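Local coordinates for protein alpha,alpha-trehalose-phosphate synthase (UDP-forming) (Burkholderia vietnamiensis, PDB 5TVG) that belongs to glycosyltransferase family 20, with a GT-B fold of two sheet-based domains, and carries uridine-5'-diphosphate and a magnesium ion in this structure, at residues Gly31-Val34 with Gly35-Ala39; Leu324-Glu327 with Ala328-Asn332; Leu354-Ala357 with Phe358-Met361; Met374-Val377 with Ala378-Tyr381. One frame throughout, in Å; residues are numbered along the deposited sequence.

In the fold
Each contact lies along a single helix or at its start, yet the chemistry follows the place in the GT-B fold. Interaction 1 is partly buried in helix 31-43 of the domain built on the ten-stranded mixed sheet. The other three, all buried, belong to the domain with the six-stranded parallel sheet. Interaction 2 carries a charged network to a subunit boundary, its centre about 38 Å from that of interaction 1. Interactions 3 and 4 lie with centres about 13 Å apart and touch each other, Phe359 packing on Val377. Both meet uridine-5'-diphosphate: interaction 3 through apolar atoms, interaction 4 through backbone N-H groups and a carboxylate.

Interaction 1 (Gly31-Val34 with Gly35-Ala39)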
# COMPACT_ATOMS: atom_id res chain seq x y z
N GLY A 31 -17.00 20.48 24.94
CA GLY A 31 -17.76 19.26 24.85
C GLY A 31 -19.21 19.43 25.23
O GLY A 31 -19.72 20.53 25.43
N LEU A 32 -19.89 18.29 25.31
CA LEU A 32 -21.30 18.28 25.62
C LEU A 32 -21.55 18.92 26.99
O LEU A 32 -22.57 19.57 27.18
CB LEU A 32 -21.79 16.83 25.56
CG LEU A 32 -23.30 16.64 25.70
CD1 LEU A 32 -24.02 17.49 24.63
CD2 LEU A 32 -23.63 15.18 25.55
N ALA A 33 -20.56 18.83 27.89
CA ALA A 33 -20.72 19.34 29.25
C ALA A 33 -21.07 20.82 29.27
O ALA A 33 -21.96 21.25 30.01
CB ALA A 33 -19.43 19.12 30.05
N VAL A 34 -20.33 21.63 28.51
CA VAL A 34 -20.62 23.05 28.59
C VAL A 34 -21.97 23.33 27.95
O VAL A 34 -22.65 24.28 28.33
CB VAL A 34 -19.47 23.91 28.04
CG1 VAL A 34 -19.40 23.86 26.51
CG2 VAL A 34 -19.59 25.34 28.60
N GLY A 35 -22.41 22.47 27.03
CA GLY A 35 -23.71 22.66 26.43
C GLY A 35 -24.87 22.41 27.38
O GLY A 35 -25.87 23.13 27.34
N VAL A 36 -24.74 21.42 28.28
CA VAL A 36 -25.89 20.93 29.05
C VAL A 36 -25.83 21.22 30.55
O VAL A 36 -26.87 21.13 31.21
CB VAL A 36 -26.11 19.41 28.83
CG1 VAL A 36 -26.32 19.11 27.36
CG2 VAL A 36 -24.94 18.59 29.41
N MET A 37 -24.68 21.62 31.09
CA MET A 37 -24.52 21.64 32.55
C MET A 37 -25.51 22.58 33.23
O MET A 37 -26.06 22.25 34.29
CB MET A 37 -23.08 22.01 32.91
CG MET A 37 -22.74 21.74 34.37
SD MET A 37 -22.96 20.01 34.87
CE MET A 37 -21.67 19.23 33.88
N ASP A 38 -25.73 23.77 32.66
CA ASP A 38 -26.63 24.73 33.31
C ASP A 38 -28.04 24.17 33.43
O ASP A 38 -28.71 24.38 34.44
CB ASP A 38 -26.64 26.07 32.58
CG ASP A 38 -25.38 26.89 32.85
OD1 ASP A 38 -24.72 26.65 33.88
OD2 ASP A 38 -25.02 27.74 32.01
N ALA A 39 -28.50 23.45 32.42
CA ALA A 39 -29.79 22.80 32.53
C ALA A 39 -29.76 21.66 33.55
O ALA A 39 -30.73 21.47 34.30
CB ALA A 39 -30.24 22.31 31.16
O HOH W 1 -23.52 25.16 30.77
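Ala33 O is gripped by two amide groups of the following turn. Met37 N donates to it at 2.9 Å, while Val36 N, at 3.3 Å, comes from above the carbonyl plane. Val36 N also makes a weak bond of 3.1 Å to Leu32 O, so this one N-H is shared between two carbonyls. A turn later the direct bonding fails: Asp38 N has no bond to the preceding turn, and a water fills the gap, donating to Val34 O at 2.7 Å and accepting from Asp38 N at 3.2 Å. The helix is kinked here. This is helix 31-43, the crossover of a beta-alpha-beta unit between strands 12-16 and 46-48 in the domain of the mixed sheet. Its apolar side carries Leu32 and Val36, whose branches cross at a slant, Leu32 CD1 to Val36 CG1 at 3.9 Å. With CG1 of Val36 opposite the carbonyl carbon (chi1 -58°), CG2 lies 3.4 Å from Leu32 O. Both side chains pack on Val14 of strand 12-16. Met37 doubles back at its second and third torsions, which brings CE to 4.4 Å from Ala33 CB. Gly35 O accepts from Arg454 NH1 of helix 450-461, and Val34 packs on Leu450 of the same helix.

Interaction 2 (Leu324-Glu327 with Ala328-Asn332); sequences LERE and AGRIN
Ala328 N closes a regular helical turn on Leu324 O at 2.9 Å, in a helix that carries a salt-bridge network of Arg326, Glu327 and Arg330. The helix, 315-335, is the crossover of a beta-alpha-beta unit between strands 301-306 and 343-346. Gly329 repeats the bond to Glu325 O, and the carboxylate of Glu325 pairs with Arg326 of the second subunit, a relation that is returned by Glu325 of that subunit to Arg326 here. The Glu327 carboxylate is the centre of the network, and Arg330 is its main partner across the contact. The Arg330 chain runs straight to CD and then bends (chi3 58°), which lays the guanidinium alongside the carboxylate. NH2 meets Glu327 OE1 at 2.8 Å, nearly straight and on the syn side, and NE reaches Glu327 OE2 in a weaker bond of 3.3 Å, while NH1 pairs with Glu288 of helix 280-293; the two flat groups of Glu327 and Arg330 are turned 37° apart. Glu327 OE2 also forms a salt bridge with Arg326 NH2 at 3.4 Å, and OE1 accepts from Gln285. The shared carboxylate probably offsets the closeness of the two arginines; Arg330 CD lies over one face of the Arg326 guanidinium, 3.9 Å from NH1. Ile331 N bonds to Glu327 O at 2.8 Å, and its CG1 lies 3.3 Å from that same oxygen. Asn332 N donates to Ala328 O at 3.0 Å, while Asn332 OD1 accepts from Ile343 N.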
# COMPACT_ATOMS: atom_id res chain seq x y z
N LEU A 324 -1.46 11.33 5.56
CA LEU A 324 -1.14 12.69 5.97
C LEU A 324 0.31 12.82 6.40
O LEU A 324 0.96 13.83 6.11
CB LEU A 324 -2.07 13.14 7.11
CG LEU A 324 -2.00 14.60 7.56
CD1 LEU A 324 -2.47 15.61 6.44
CD2 LEU A 324 -2.78 14.85 8.88
N GLU A 325 0.83 11.81 7.11
CA GLU A 325 2.24 11.85 7.50
C GLU A 325 3.13 11.92 6.29
O GLU A 325 4.09 12.69 6.25
CB GLU A 325 2.62 10.63 8.37
CG GLU A 325 1.91 10.67 9.74
CD GLU A 325 1.96 9.36 10.51
OE1 GLU A 325 2.21 8.30 9.90
OE2 GLU A 325 1.72 9.40 11.73
N ARG A 326 2.82 11.13 5.27
CA ARG A 326 3.61 11.16 4.05
C ARG A 326 3.55 12.54 3.41
O ARG A 326 4.57 13.10 3.02
CB ARG A 326 3.13 10.05 3.11
CG ARG A 326 4.03 9.76 1.96
CD ARG A 326 3.51 10.47 0.73
NE ARG A 326 4.45 10.43 -0.39
CZ ARG A 326 4.07 10.62 -1.65
NH1 ARG A 326 4.97 10.56 -2.62
NH2 ARG A 326 2.79 10.85 -1.91
N GLU A 327 2.36 13.16 3.38
CA GLU A 327 2.24 14.49 2.79
C GLU A 327 3.02 15.54 3.59
O GLU A 327 3.71 16.38 2.99
CB GLU A 327 0.76 14.88 2.68
CG GLU A 327 0.06 14.08 1.58
CD GLU A 327 0.68 14.33 0.22
OE1 GLU A 327 0.50 15.43 -0.33
OE2 GLU A 327 1.38 13.44 -0.31
N ALA A 328 2.95 15.50 4.93
CA ALA A 328 3.75 16.45 5.71
C ALA A 328 5.23 16.31 5.39
O ALA A 328 5.93 17.30 5.15
CB ALA A 328 3.52 16.23 7.21
N GLY A 329 5.72 15.07 5.36
CA GLY A 329 7.13 14.89 5.06
C GLY A 329 7.49 15.36 3.67
O GLY A 329 8.49 16.06 3.49
N ARG A 330 6.67 15.02 2.68
CA ARG A 330 6.98 15.40 1.30
C ARG A 330 6.95 16.91 1.11
O ARG A 330 7.86 17.49 0.51
CB ARG A 330 6.01 14.71 0.33
CG ARG A 330 6.36 14.93 -1.16
CD ARG A 330 5.26 14.37 -2.06
NE ARG A 330 3.96 15.00 -1.77
CZ ARG A 330 3.64 16.26 -2.10
NH1 ARG A 330 4.51 17.04 -2.73
NH2 ARG A 330 2.44 16.74 -1.78
N ILE A 331 5.90 17.57 1.64
CA ILE A 331 5.76 19.01 1.42
C ILE A 331 6.89 19.76 2.13
O ILE A 331 7.51 20.66 1.56
CB ILE A 331 4.37 19.48 1.87
CG1 ILE A 331 3.27 18.90 0.95
CG2 ILE A 331 4.32 21.02 1.93
CD1 ILE A 331 1.85 19.00 1.58
N ASN A 332 7.18 19.39 3.38
CA ASN A 332 8.30 20.01 4.09
C ASN A 332 9.64 19.73 3.41
O ASN A 332 10.51 20.61 3.35
CB ASN A 332 8.31 19.52 5.55
CG ASN A 332 7.22 20.18 6.39
OD1 ASN A 332 6.80 21.30 6.10
ND2 ASN A 332 6.75 19.47 7.41

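Interaction 3 (Leu354-Ala357 with Phe358-Met361). With MG (magnesium ion), chain O; UDP (uridine-5'-diphosphate), chain I.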
# COMPACT_ATOMS: atom_id res chain seq x y z
N LEU A 354 -5.46 27.20 25.74
CA LEU A 354 -4.27 27.48 24.93
C LEU A 354 -4.63 27.61 23.46
O LEU A 354 -4.14 28.50 22.76
CB LEU A 354 -3.21 26.38 25.13
CG LEU A 354 -2.41 26.42 26.43
CD1 LEU A 354 -1.51 25.20 26.59
CD2 LEU A 354 -1.55 27.68 26.46
N LEU A 355 -5.52 26.74 22.98
CA LEU A 355 -5.93 26.81 21.58
C LEU A 355 -6.48 28.20 21.24
O LEU A 355 -6.22 28.73 20.14
CB LEU A 355 -6.96 25.72 21.28
CG LEU A 355 -6.50 24.26 21.37
CD1 LEU A 355 -7.60 23.35 20.91
CD2 LEU A 355 -5.25 24.04 20.51
N MET A 356 -7.25 28.80 22.15
CA MET A 356 -7.80 30.14 21.90
C MET A 356 -6.70 31.19 21.77
O MET A 356 -6.78 32.07 20.91
CB MET A 356 -8.79 30.51 23.01
CG MET A 356 -9.83 29.40 23.27
SD MET A 356 -10.70 28.91 21.76
CE MET A 356 -11.29 27.29 22.18
N ALA A 357 -5.67 31.12 22.61
CA ALA A 357 -4.56 32.06 22.45
C ALA A 357 -3.81 31.84 21.12
O ALA A 357 -3.28 32.80 20.56
CB ALA A 357 -3.61 31.97 23.64
N PHE A 358 -3.74 30.59 20.62
CA PHE A 358 -3.13 30.33 19.30
C PHE A 358 -3.96 30.96 18.18
O PHE A 358 -3.41 31.59 17.27
CB PHE A 358 -2.99 28.82 19.03
CG PHE A 358 -2.12 28.09 20.02
CD1 PHE A 358 -1.12 28.73 20.72
CD2 PHE A 358 -2.33 26.73 20.25
CE1 PHE A 358 -0.33 28.05 21.64
CE2 PHE A 358 -1.56 26.03 21.18
CZ PHE A 358 -0.55 26.69 21.87
N PHE A 359 -5.29 30.76 18.21
CA PHE A 359 -6.18 31.35 17.21
C PHE A 359 -6.02 32.87 17.15
O PHE A 359 -5.92 33.45 16.07
CB PHE A 359 -7.64 31.01 17.53
CG PHE A 359 -7.98 29.55 17.38
CD1 PHE A 359 -7.23 28.73 16.54
CD2 PHE A 359 -9.02 28.98 18.14
CE1 PHE A 359 -7.53 27.38 16.41
CE2 PHE A 359 -9.34 27.64 18.01
CZ PHE A 359 -8.59 26.83 17.14
N ARG A 360 -6.01 33.53 18.32
CA ARG A 360 -5.86 34.98 18.35
C ARG A 360 -4.55 35.44 17.72
O ARG A 360 -4.52 36.44 16.99
CB ARG A 360 -5.94 35.46 19.79
CG ARG A 360 -5.99 36.95 20.00
CD ARG A 360 -6.32 37.19 21.49
NE ARG A 360 -6.55 38.59 21.81
CZ ARG A 360 -7.76 39.15 21.88
NH1 ARG A 360 -8.85 38.42 21.65
NH2 ARG A 360 -7.86 40.44 22.18
N MET A 361 -3.45 34.75 18.02
CA MET A 361 -2.15 35.14 17.49
C MET A 361 -2.11 35.03 15.98
O MET A 361 -1.42 35.81 15.33
CB MET A 361 -1.03 34.29 18.13
CG MET A 361 0.41 34.74 17.78
SD MET A 361 1.63 33.47 18.30
CE MET A 361 0.66 32.73 19.61
MG MG O . -5.45 36.79 15.16
N1 UDP I . -10.51 20.59 20.83
C2 UDP I . -9.70 20.76 21.94
N3 UDP I . -8.42 20.29 21.80
C4 UDP I . -7.87 19.67 20.70
C5 UDP I . -8.77 19.52 19.58
C6 UDP I . -10.04 19.97 19.69
O2 UDP I . -10.08 21.31 22.95
O4 UDP I . -6.68 19.28 20.74
C1' UDP I . -11.90 21.08 20.93
C2' UDP I . -12.24 22.34 20.13
O2' UDP I . -12.00 23.46 20.96
C3' UDP I . -13.75 22.17 19.94
C4' UDP I . -13.89 20.66 19.77
O4' UDP I . -12.77 20.07 20.46
O3' UDP I . -14.55 22.68 20.99
C5' UDP I . -13.80 20.25 18.33
O5' UDP I . -15.16 20.19 17.91
PA UDP I . -15.58 20.47 16.43
O1A UDP I . -17.04 20.72 16.47
O2A UDP I . -14.70 21.54 15.80
O3A UDP I . -15.28 19.11 15.66
PB UDP I . -15.37 17.64 16.26
O1B UDP I . -16.56 17.68 17.21
O2B UDP I . -15.86 16.80 15.09
O3B UDP I . -14.07 17.20 16.84
O HOH W 2 -4.85 38.83 13.74
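Regular i to i+4 bonds carry the helix from Leu354-Ala357 into Phe358-Met361, from Phe358 N to Leu354 O at 3.0 Å through to Met361 N to Ala357 O at 3.2 Å. The two phenylalanines lean back over the preceding turn: with CG opposite the carbonyl carbon (chi1 -60° and -68°), each ring sets one face over the carbonyl oxygen four residues earlier, Leu354 O under Phe358 and Leu355 O under Phe359. Leu355 CD2 also touches Phe358 CD2 at 4.0 Å, the side chains crossing at an angle. Met356 runs beside Phe359 in a Met-aromatic contact, SD 4.0 Å from CD2 and oblique to the ring. Tyr350 meets the Phe358 ring edge-to-face, while Phe359 packs on Met269 and Val271 of strand 266-271. The other branch of Leu355 faces the nucleotide, CD1 standing 3.3 Å from N3 of uridine-5'-diphosphate. Near the helix end, Arg360 O binds magnesium at 2.1 Å, together with Ser362 O, Gln385 OE1 and a water; the Arg360 guanidinium extends away to Ser384 O. The helix thus joins the apolar wall of the uracil pocket to a metal site in this GT-B domain.

Interaction 4 (Met374-Val377 with Ala378-Tyr381); sequences MNLV and AKEY. With UDP (uridine-5'-diphosphate), chain I.
Met374, in the loop before an N-capped helix, touches Lys379 of its first turns, SD to CE at 3.6 Å, the side chains crossing at about a right angle. The Lys379 ammonium, beside the sulfur, forms a salt bridge with Glu404. Asn375 is the N-cap: its OD1 accepts from Ala378 N at 2.8 Å, in the carbonyl plane. CG opposite the backbone N (chi1 -165°) swings the amide toward that turn, and ND2 is held by Asp372. The start of the helix, in the beta-alpha-beta unit of strands 364-367 and 392-396, is turned to the alpha-phosphate of uridine-5'-diphosphate, as in other GT-B nucleotide sites. Leu376 N donates almost straight to O1A of the ligand at 3.0 Å, and more weakly to O2A; the helix dipole probably helps to stabilise the negative charge. Leu376 O takes Glu380 N at 2.7 Å, on the turn from which Glu380 extends to the ribose. There OE1 accepts from O3' of the ligand at 2.5 Å and OE2 from O2' at 2.6 Å, so both hydroxyls are clasped, and Arg352 pairs with OE1. Val377 N adds a straight bond of 3.2 Å to ligand O2A, while Val377 CG2 rests 3.4 Å from that same oxygen.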
# COMPACT_ATOMS: atom_id res chain seq x y z
N MET A 374 -21.23 20.72 12.17
CA MET A 374 -21.18 22.15 12.43
C MET A 374 -19.76 22.71 12.30
O MET A 374 -19.51 23.59 11.47
CB MET A 374 -21.75 22.45 13.83
CG MET A 374 -21.61 23.91 14.26
SD MET A 374 -22.46 25.05 13.12
CE MET A 374 -24.07 24.28 12.97
N ASN A 375 -18.83 22.18 13.11
CA ASN A 375 -17.45 22.62 13.32
C ASN A 375 -17.38 23.85 14.23
O ASN A 375 -17.56 24.99 13.78
CB ASN A 375 -16.69 22.93 12.00
CG ASN A 375 -15.18 23.03 12.23
OD1 ASN A 375 -14.70 23.94 12.93
ND2 ASN A 375 -14.43 22.07 11.67
N LEU A 376 -17.11 23.61 15.52
CA LEU A 376 -17.04 24.68 16.52
C LEU A 376 -15.70 25.39 16.54
O LEU A 376 -15.62 26.56 16.96
CB LEU A 376 -17.33 24.11 17.93
CG LEU A 376 -18.73 23.56 18.15
CD1 LEU A 376 -18.87 22.93 19.56
CD2 LEU A 376 -19.77 24.70 17.89
N VAL A 377 -14.63 24.70 16.11
CA VAL A 377 -13.34 25.36 15.92
C VAL A 377 -13.50 26.62 15.06
O VAL A 377 -12.95 27.68 15.37
CB VAL A 377 -12.32 24.38 15.29
CG1 VAL A 377 -11.08 25.14 14.70
CG2 VAL A 377 -11.88 23.32 16.32
N ALA A 378 -14.29 26.53 13.99
CA ALA A 378 -14.52 27.71 13.14
C ALA A 378 -15.12 28.86 13.95
O ALA A 378 -14.65 30.01 13.87
CB ALA A 378 -15.42 27.33 11.96
N LYS A 379 -16.11 28.56 14.79
CA LYS A 379 -16.72 29.61 15.62
C LYS A 379 -15.75 30.07 16.70
O LYS A 379 -15.61 31.29 16.93
CB LYS A 379 -18.02 29.09 16.24
CG LYS A 379 -19.03 28.61 15.21
CD LYS A 379 -20.44 28.37 15.79
CE LYS A 379 -21.46 28.10 14.65
NZ LYS A 379 -22.82 28.04 15.22
N GLU A 380 -15.02 29.12 17.30
CA GLU A 380 -14.03 29.45 18.33
C GLU A 380 -12.94 30.31 17.75
O GLU A 380 -12.45 31.23 18.42
CB GLU A 380 -13.42 28.16 18.93
CG GLU A 380 -14.41 27.34 19.78
CD GLU A 380 -13.88 25.93 20.08
OE1 GLU A 380 -14.54 25.20 20.82
OE2 GLU A 380 -12.82 25.53 19.54
N TYR A 381 -12.56 30.04 16.51
CA TYR A 381 -11.53 30.85 15.88
C TYR A 381 -11.98 32.30 15.80
O TYR A 381 -11.22 33.23 16.12
CB TYR A 381 -11.16 30.30 14.48
CG TYR A 381 -10.08 31.14 13.84
CD1 TYR A 381 -8.74 30.89 14.09
CD2 TYR A 381 -10.40 32.25 13.06
CE1 TYR A 381 -7.73 31.68 13.55
CE2 TYR A 381 -9.40 33.05 12.50
CZ TYR A 381 -8.07 32.77 12.76
OH TYR A 381 -7.08 33.57 12.20
N1 UDP I . -10.51 20.59 20.83
C2 UDP I . -9.70 20.76 21.94
N3 UDP I . -8.42 20.29 21.80
C4 UDP I . -7.87 19.67 20.70
C5 UDP I . -8.77 19.52 19.58
C6 UDP I . -10.04 19.97 19.69
O2 UDP I . -10.08 21.31 22.95
O4 UDP I . -6.68 19.28 20.74
C1' UDP I . -11.90 21.08 20.93
C2' UDP I . -12.24 22.34 20.13
O2' UDP I . -12.00 23.46 20.96
C3' UDP I . -13.75 22.17 19.94
C4' UDP I . -13.89 20.66 19.77
O4' UDP I . -12.77 20.07 20.46
O3' UDP I . -14.55 22.68 20.99
C5' UDP I . -13.80 20.25 18.33
O5' UDP I . -15.16 20.19 17.91
PA UDP I . -15.58 20.47 16.43
O1A UDP I . -17.04 20.72 16.47
O2A UDP I . -14.70 21.54 15.80
O3A UDP I . -15.28 19.11 15.66
PB UDP I . -15.37 17.64 16.26
O1B UDP I . -16.56 17.68 17.21
O2B UDP I . -15.86 16.80 15.09
O3B UDP I . -14.07 17.20 16.84